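Local coordinates for glyoxylate-induced Protein (Pseudomonas aeruginosa, PDB 1SQ4) that is of unknown function but has two cupin barrels and possibly acts as a ureidoglycine aminohydrolase, as its family is generally assigned, at residues E28-I33 with A244-A249; F239-A244 with L261-V266. All blocks are in the same frame, centred on the assembly; numbering follows the deposited sequence.

Contact 1. Residues E28-I33 with A244-A249; sequences EAYAVI and AFCPQA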
# COMPACT_ATOMS: atom_id res chain seq x y z
N GLU A 28 11.20 2.86 -5.42
CA GLU A 28 11.35 4.02 -6.27
C GLU A 28 12.59 4.82 -5.91
O GLU A 28 12.91 5.81 -6.56
CB GLU A 28 10.10 4.89 -6.21
CG GLU A 28 9.74 5.39 -4.81
CD GLU A 28 9.49 4.28 -3.78
OE1 GLU A 28 8.82 3.26 -4.10
OE2 GLU A 28 9.94 4.46 -2.61
N ALA A 29 13.30 4.35 -4.89
CA ALA A 29 14.49 5.03 -4.41
C ALA A 29 15.71 4.12 -4.38
O ALA A 29 16.85 4.58 -4.36
CB ALA A 29 14.23 5.58 -3.02
N TYR A 30 15.47 2.82 -4.35
CA TYR A 30 16.58 1.92 -4.29
C TYR A 30 16.24 0.51 -4.75
O TYR A 30 15.08 0.19 -5.04
CB TYR A 30 17.12 1.88 -2.86
CG TYR A 30 16.14 1.33 -1.87
CD1 TYR A 30 15.13 2.12 -1.33
CD2 TYR A 30 16.19 -0.01 -1.50
CE1 TYR A 30 14.20 1.59 -0.45
CE2 TYR A 30 15.27 -0.56 -0.62
CZ TYR A 30 14.28 0.25 -0.10
OH TYR A 30 13.36 -0.29 0.78
N ALA A 31 17.28 -0.31 -4.84
CA ALA A 31 17.18 -1.70 -5.25
C ALA A 31 18.24 -2.51 -4.52
O ALA A 31 19.41 -2.13 -4.51
CB ALA A 31 17.40 -1.81 -6.75
N VAL A 32 17.83 -3.61 -3.89
CA VAL A 32 18.77 -4.48 -3.19
C VAL A 32 18.82 -5.79 -3.94
O VAL A 32 17.79 -6.38 -4.21
CB VAL A 32 18.33 -4.84 -1.77
CG1 VAL A 32 19.43 -5.65 -1.11
CG2 VAL A 32 18.01 -3.60 -0.96
N ILE A 33 20.03 -6.24 -4.26
CA ILE A 33 20.20 -7.50 -4.98
C ILE A 33 21.09 -8.45 -4.18
O ILE A 33 22.29 -8.21 -4.03
CB ILE A 33 20.84 -7.28 -6.34
CG1 ILE A 33 20.18 -6.10 -7.04
CG2 ILE A 33 20.70 -8.54 -7.20
CD1 ILE A 33 20.92 -5.72 -8.27
N ALA A 244 19.12 8.59 -5.91
CA ALA A 244 19.53 9.99 -5.76
C ALA A 244 18.80 10.55 -4.56
O ALA A 244 17.59 10.37 -4.40
CB ALA A 244 19.19 10.81 -6.99
N PHE A 245 19.57 11.24 -3.72
CA PHE A 245 19.05 11.83 -2.51
C PHE A 245 18.50 10.76 -1.60
O PHE A 245 17.99 11.06 -0.53
CB PHE A 245 17.99 12.86 -2.85
CG PHE A 245 18.50 14.01 -3.64
CD1 PHE A 245 19.31 14.97 -3.05
CD2 PHE A 245 18.18 14.12 -4.99
CE1 PHE A 245 19.79 16.05 -3.79
CE2 PHE A 245 18.65 15.19 -5.74
CZ PHE A 245 19.46 16.15 -5.14
N CYS A 246 18.60 9.51 -2.02
CA CYS A 246 18.12 8.40 -1.19
C CYS A 246 18.86 8.40 0.15
O CYS A 246 20.07 8.25 0.19
CB CYS A 246 18.34 7.08 -1.91
SG CYS A 246 17.76 5.65 -0.96
N PRO A 247 18.13 8.56 1.26
CA PRO A 247 18.80 8.57 2.57
C PRO A 247 19.56 7.26 2.84
O PRO A 247 19.13 6.18 2.44
CB PRO A 247 17.65 8.78 3.55
CG PRO A 247 16.66 9.56 2.73
CD PRO A 247 16.70 8.85 1.42
N GLN A 248 20.70 7.38 3.52
CA GLN A 248 21.53 6.21 3.84
C GLN A 248 22.01 6.23 5.27
O GLN A 248 22.75 7.12 5.69
CB GLN A 248 22.75 6.18 2.93
CG GLN A 248 22.46 6.35 1.46
CD GLN A 248 23.71 6.22 0.64
OE1 GLN A 248 24.39 5.19 0.70
NE2 GLN A 248 24.04 7.24 -0.14
N ALA A 249 21.61 5.22 6.03
CA ALA A 249 22.02 5.10 7.43
C ALA A 249 22.56 3.71 7.59
O ALA A 249 22.07 2.76 6.98
CB ALA A 249 20.84 5.31 8.34
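C246 reaches from the 244-249 segment to A29 and Y30, and its short side chain makes the close approaches. Its CB comes first, 3.8 Å from the carbonyl oxygen of A29. One atom further on, SG stands anti to the backbone N (chi1 -180°), a rotation that carries the sulfur out to the other segment. There it sits 3.7 Å from A29 O and 4.1 Å from A29 CB, with Y30 CB slightly further off at 4.3 Å. The Y30 ring is the sulfur's last neighbour: its centroid is 5.5 Å from SG, on a line 61° off the ring normal, so this sulfur-aromatic approach is oblique and rather distant.

The tyrosine's polar end is engaged away from the cysteine, with Y30 OH hydrogen-bonded to D230. N228 touches both A29 and C246 from its loop, and L227 packs on Y30. The strand carrying Y30 lies beside 239-244, while 244-249 leads from that strand into the smaller sheet of the cupin barrel. Sulfur buried against methyl, carbonyl and ring implies an attraction that is mainly dispersive and only weakly directional.

Contact 2. Residues F239-A244 with L261-V266; sequences FMWLRA and LLYKDV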
# COMPACT_ATOMS: atom_id res chain seq x y z
N PHE A 239 24.38 -6.39 -3.31
CA PHE A 239 24.56 -5.15 -4.05
C PHE A 239 23.36 -4.24 -3.81
O PHE A 239 22.21 -4.68 -3.84
CB PHE A 239 24.67 -5.45 -5.55
CG PHE A 239 24.87 -4.23 -6.39
CD1 PHE A 239 26.06 -3.53 -6.34
CD2 PHE A 239 23.84 -3.74 -7.18
CE1 PHE A 239 26.23 -2.37 -7.06
CE2 PHE A 239 24.00 -2.57 -7.90
CZ PHE A 239 25.21 -1.88 -7.83
N MSE A 240 23.63 -2.96 -3.54
CA MSE A 240 22.57 -1.97 -3.31
C MSE A 240 22.72 -0.86 -4.33
O MSE A 240 23.83 -0.37 -4.54
CB MSE A 240 22.67 -1.36 -1.91
CG MSE A 240 22.59 -2.35 -0.76
SE MSE A 240 22.97 -1.51 0.96
CE MSE A 240 24.82 -1.07 0.72
N TRP A 241 21.62 -0.47 -4.95
CA TRP A 241 21.65 0.61 -5.93
C TRP A 241 20.81 1.76 -5.44
O TRP A 241 19.64 1.58 -5.12
CB TRP A 241 21.11 0.14 -7.27
CG TRP A 241 20.99 1.27 -8.24
CD1 TRP A 241 19.87 1.94 -8.58
CD2 TRP A 241 22.07 1.92 -8.93
NE1 TRP A 241 20.17 2.97 -9.44
CE2 TRP A 241 21.51 2.98 -9.67
CE3 TRP A 241 23.45 1.70 -9.00
CZ2 TRP A 241 22.28 3.83 -10.46
CZ3 TRP A 241 24.22 2.54 -9.77
CH2 TRP A 241 23.63 3.58 -10.50
N LEU A 242 21.41 2.95 -5.39
CA LEU A 242 20.72 4.16 -4.94
C LEU A 242 20.39 5.12 -6.08
O LEU A 242 21.25 5.41 -6.91
CB LEU A 242 21.56 4.86 -3.89
CG LEU A 242 21.51 4.19 -2.51
CD1 LEU A 242 22.81 3.49 -2.19
CD2 LEU A 242 21.21 5.27 -1.47
N ARG A 243 19.16 5.63 -6.08
CA ARG A 243 18.64 6.54 -7.11
C ARG A 243 19.11 7.98 -7.08
O ARG A 243 19.43 8.55 -8.14
CB ARG A 243 17.10 6.54 -7.10
CG ARG A 243 16.44 5.66 -8.15
CD ARG A 243 15.81 6.45 -9.31
NE ARG A 243 15.32 5.56 -10.36
CZ ARG A 243 14.31 4.71 -10.20
NH1 ARG A 243 13.93 3.93 -11.21
NH2 ARG A 243 13.68 4.66 -9.04
N ALA A 244 19.12 8.59 -5.91
CA ALA A 244 19.53 9.99 -5.76
C ALA A 244 18.80 10.55 -4.56
O ALA A 244 17.59 10.37 -4.40
CB ALA A 244 19.19 10.81 -6.99
N LEU A 261 32.45 -1.90 -1.79
CA LEU A 261 33.01 -1.22 -2.93
C LEU A 261 31.95 -0.24 -3.42
O LEU A 261 30.77 -0.59 -3.51
CB LEU A 261 33.32 -2.25 -4.01
CG LEU A 261 33.80 -1.75 -5.36
CD1 LEU A 261 35.24 -1.28 -5.26
CD2 LEU A 261 33.68 -2.88 -6.37
N LEU A 262 32.36 0.98 -3.74
CA LEU A 262 31.43 2.00 -4.21
C LEU A 262 31.96 2.73 -5.43
O LEU A 262 33.13 3.09 -5.50
CB LEU A 262 31.18 3.01 -3.09
CG LEU A 262 30.31 4.24 -3.36
CD1 LEU A 262 29.88 4.84 -2.03
CD2 LEU A 262 31.05 5.27 -4.19
N TYR A 263 31.07 2.96 -6.40
CA TYR A 263 31.45 3.68 -7.61
C TYR A 263 30.43 4.76 -7.92
O TYR A 263 29.23 4.54 -7.79
CB TYR A 263 31.60 2.71 -8.80
CG TYR A 263 30.45 1.75 -9.03
CD1 TYR A 263 29.39 2.07 -9.88
CD2 TYR A 263 30.45 0.49 -8.44
CE1 TYR A 263 28.36 1.15 -10.14
CE2 TYR A 263 29.43 -0.44 -8.69
CZ TYR A 263 28.40 -0.11 -9.54
OH TYR A 263 27.41 -1.05 -9.79
N LYS A 264 30.93 5.92 -8.33
CA LYS A 264 30.10 7.09 -8.67
C LYS A 264 30.82 7.98 -9.68
O LYS A 264 32.05 7.93 -9.81
CB LYS A 264 29.81 7.91 -7.42
CG LYS A 264 31.05 8.12 -6.56
CD LYS A 264 30.84 9.10 -5.43
CE LYS A 264 32.13 9.24 -4.65
NZ LYS A 264 32.07 10.35 -3.67
N ASP A 265 30.05 8.80 -10.38
CA ASP A 265 30.58 9.73 -11.37
C ASP A 265 30.63 11.11 -10.73
O ASP A 265 29.70 11.52 -10.05
CB ASP A 265 29.69 9.75 -12.63
CG ASP A 265 28.24 10.03 -12.32
OD1 ASP A 265 27.59 9.20 -11.64
OD2 ASP A 265 27.73 11.09 -12.76
N VAL A 266 31.74 11.83 -10.96
CA VAL A 266 31.95 13.14 -10.37
C VAL A 266 32.79 14.11 -11.20
O VAL A 266 33.21 13.80 -12.31
CB VAL A 266 32.66 12.98 -9.02
CG1 VAL A 266 31.73 12.29 -8.02
CG2 VAL A 266 33.93 12.17 -9.20
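F239 turns its CG anti to the backbone N (chi1 -179°), while Y263 carries its own CG between the backbone N and the carbonyl carbon (chi1 50°), and these rotations bring the ends of the two rings together although their strands lie well apart. The side chains cross at about a right angle. Y263 OH comes in obliquely to the phenyl ring, beside its far end, 3.1 Å from F239 CZ and 3.3 Å from F239 CE1. Behind the hydroxyl, Y263 CZ is 4.0 Å from F239 CE1, so the meeting is between ring ends and involves little overlap.

The CA atoms of F239 and L261, the nearest across the segments, are 9.4 Å apart because strand 212-220 runs between 239-244 and 258-265 in one antiparallel sheet. Rings at F239, W241 and Y263 thus meet above the middle strand, bridging second neighbours in one sheet of the jelly-roll cupin barrel. On the other face of the sheet, M240 (selenomethionine), L242 and L262 all pack on L216 of that middle strand.

W241 adds the lighter touch: its six-membered ring presents CZ3 to Y263 CE1 at 4.4 Å, with the tyrosine carbon at the edge of the indole and near its plane. The phenol ring is gripped from outside the two segments as well. F68 meets it edge-to-face, I141 packs against it, and Y263 OH hydrogen-bonds to Q70 OE1. That bond satisfies a buried hydroxyl whose nearest atoms across this contact are carbons of the F239 ring. Q70 and I141 lie on strands 69-76 and 136-144 of the other large sheet, which places the phenol at the interface of the two cupin halves.

In the fold
Both contacts are buried, but contact 2 lies nearer the middle of the chain, its centre about 9 Å from the chain centre against about 17 Å for contact 1. Strand 239-244 joins them: it pairs with 30-33 through backbone hydrogen bonds such as I33 N to F239 O (2.7 Å), and A244 belongs to both contacts. Each also reaches a second subunit, whose R59 packs on A244. Contact 1 sits at the turn from the large sheet to the small one and centres on one cysteine side chain. Contact 2 instead gathers aromatic rings on the sheet face turned to the other cupin half, with a hydroxyl bonded across to it.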